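Local coordinates for protein iron dependent repressor (Sulfolobus solfataricus, PDB 2X4H) that probably acts as a metal-responsive, DNA-binding transcriptional repressor of the DtxR/MntR family, at residues C[17-22]-C[59-64]. Numbering follows the deposited sequence.
Sequences SYLLTI and GLVKKK
In L19 the first torsion (chi1 -61°) sets CG beside the backbone N and anti to the carbonyl carbon, and in V61 CG1 is placed the same way (chi1 -56°); each is carried toward the other segment. L19 CD2, borne on that CG, meets V61 CG1 at 3.6 Å, the two side chains slanting past each other. I22, one turn further along the helix, touches that same methyl with the end of its longer branch: its CD1 lies 3.9 Å from V61 CG1, and the side chains cross at about a right angle. The CA atoms of L19 and V61 are 8.2 Å apart, a distance bridged by the two side chains together. Beta-branched valine suits the extended strand backbone, and its compactness lets CG1 sit against both helix residues, whose longer apolar chains suit a buried helix face. The contact belongs to the core of a winged helix-turn-helix domain, as in DtxR-family repressors: helix 13-27 packs against the start of the wing hairpin, strands 61-64 and 67-70. Just before the strand, G59 ends helix 45-57 in a Schellman motif, its positive phi (74°) being easily adopted without a side chain. L60 follows, its CB grazing L19 CD1 more loosely at 4.5 Å; L11 touches both leucines, apolar surroundings that suit them. L55 extends the cluster at V61, I37 at I22, and I78 at L19.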
loop_
_atom_site.group_PDB
_atom_site.type_symbol
_atom_site.label_atom_id
_atom_site.label_comp_id
_atom_site.label_asym_id
_atom_site.label_seq_id
_atom_site.Cartn_x
_atom_site.Cartn_y
_atom_site.Cartn_z
ATOM N N SER C 17 7.567 -13.005 -2.576
ATOM C CA SER C 17 8.009 -13.826 -1.432
ATOM C C SER C 17 6.937 -14.000 -0.356
ATOM O O SER C 17 6.755 -15.093 0.179
ATOM C CB SER C 17 9.265 -13.226 -0.798
ATOM O OG SER C 17 10.381 -13.507 -1.607
ATOM N N TYR C 18 6.244 -12.907 -0.029
ATOM C CA TYR C 18 5.138 -12.970 0.922
ATOM C C TYR C 18 4.113 -13.966 0.444
ATOM O O TYR C 18 3.707 -14.837 1.195
ATOM C CB TYR C 18 4.450 -11.609 1.076
ATOM C CG TYR C 18 4.994 -10.725 2.160
ATOM C CD1 TYR C 18 6.241 -10.111 2.032
ATOM C CD2 TYR C 18 4.237 -10.446 3.298
ATOM C CE1 TYR C 18 6.746 -9.276 3.030
ATOM C CE2 TYR C 18 4.725 -9.607 4.293
ATOM C CZ TYR C 18 5.974 -9.023 4.156
ATOM O OH TYR C 18 6.443 -8.197 5.151
ATOM N N LEU C 19 3.697 -13.830 -0.812
ATOM C CA LEU C 19 2.618 -14.649 -1.352
ATOM C C LEU C 19 2.984 -16.112 -1.456
ATOM O O LEU C 19 2.115 -16.968 -1.302
ATOM C CB LEU C 19 2.154 -14.164 -2.725
ATOM C CG LEU C 19 1.579 -12.752 -2.828
ATOM C CD1 LEU C 19 1.015 -12.547 -4.218
ATOM C CD2 LEU C 19 0.518 -12.465 -1.755
ATOM N N LEU C 20 4.248 -16.410 -1.733
ATOM C CA LEU C 20 4.688 -17.808 -1.783
ATOM C C LEU C 20 4.716 -18.384 -0.373
ATOM O O LEU C 20 4.458 -19.568 -0.188
ATOM C CB LEU C 20 6.065 -17.947 -2.440
ATOM C CG LEU C 20 6.087 -17.796 -3.963
ATOM C CD1 LEU C 20 7.477 -17.415 -4.471
ATOM C CD2 LEU C 20 5.587 -19.081 -4.626
ATOM N N THR C 21 5.023 -17.550 0.620
ATOM C CA THR C 21 5.027 -18.009 2.006
ATOM C C THR C 21 3.609 -18.233 2.528
ATOM O O THR C 21 3.355 -19.201 3.223
ATOM C CB THR C 21 5.713 -17.027 2.929
ATOM O OG1 THR C 21 7.054 -16.808 2.484
ATOM C CG2 THR C 21 5.737 -17.581 4.325
ATOM N N ILE C 22 2.703 -17.322 2.199
ATOM C CA ILE C 22 1.288 -17.476 2.528
ATOM C C ILE C 22 0.706 -18.728 1.834
ATOM O O ILE C 22 -0.009 -19.517 2.458
ATOM C CB ILE C 22 0.486 -16.191 2.142
ATOM C CG1 ILE C 22 0.888 -15.026 3.037
ATOM C CG2 ILE C 22 -1.039 -16.426 2.212
ATOM C CD1 ILE C 22 0.435 -13.671 2.517
ATOM N N GLY C 59 -6.008 -6.653 -3.372
ATOM C CA GLY C 59 -6.917 -7.767 -3.610
ATOM C C GLY C 59 -6.205 -9.092 -3.841
ATOM O O GLY C 59 -6.785 -10.010 -4.414
ATOM N N LEU C 60 -4.960 -9.193 -3.382
ATOM C CA LEU C 60 -4.139 -10.399 -3.554
ATOM C C LEU C 60 -4.215 -11.313 -2.337
ATOM O O LEU C 60 -3.984 -12.516 -2.452
ATOM C CB LEU C 60 -2.685 -10.020 -3.823
ATOM C CG LEU C 60 -2.461 -9.054 -4.999
ATOM C CD1 LEU C 60 -1.077 -8.424 -4.924
ATOM C CD2 LEU C 60 -2.649 -9.766 -6.337
ATOM N N VAL C 61 -4.525 -10.743 -1.169
ATOM C CA VAL C 61 -4.816 -11.536 0.027
ATOM C C VAL C 61 -6.095 -11.100 0.745
ATOM O O VAL C 61 -6.634 -10.009 0.518
ATOM C CB VAL C 61 -3.654 -11.532 1.044
ATOM C CG1 VAL C 61 -2.370 -12.008 0.385
ATOM C CG2 VAL C 61 -3.487 -10.171 1.663
ATOM N N LYS C 62 -6.588 -12.008 1.582
ATOM C CA LYS C 62 -7.697 -11.744 2.489
ATOM C C LYS C 62 -7.232 -12.165 3.875
ATOM O O LYS C 62 -6.746 -13.282 4.072
ATOM C CB LYS C 62 -8.959 -12.517 2.083
ATOM N N LYS C 63 -7.345 -11.242 4.817
ATOM C CA LYS C 63 -6.964 -11.501 6.188
ATOM C C LYS C 63 -8.249 -11.916 6.874
ATOM O O LYS C 63 -9.223 -11.181 6.819
ATOM C CB LYS C 63 -6.374 -10.238 6.802
ATOM C CG LYS C 63 -5.642 -10.422 8.124
ATOM C CD LYS C 63 -4.997 -9.077 8.544
ATOM C CE LYS C 63 -4.655 -8.992 10.014
ATOM N NZ LYS C 63 -3.833 -10.131 10.491
ATOM N N LYS C 64 -8.261 -13.122 7.439
ATOM C CA LYS C 64 -9.413 -13.673 8.160
ATOM C C LYS C 64 -8.998 -13.974 9.605
ATOM O O LYS C 64 -7.883 -13.640 10.009
ATOM C CB LYS C 64 -9.914 -14.934 7.442
ATOM C CG LYS C 64 -10.701 -14.631 6.148
ATOM C CD LYS C 64 -10.616 -15.755 5.095
ATOM C CE LYS C 64 -11.324 -15.361 3.797
ATOM N NZ LYS C 64 -11.565 -16.537 2.930
#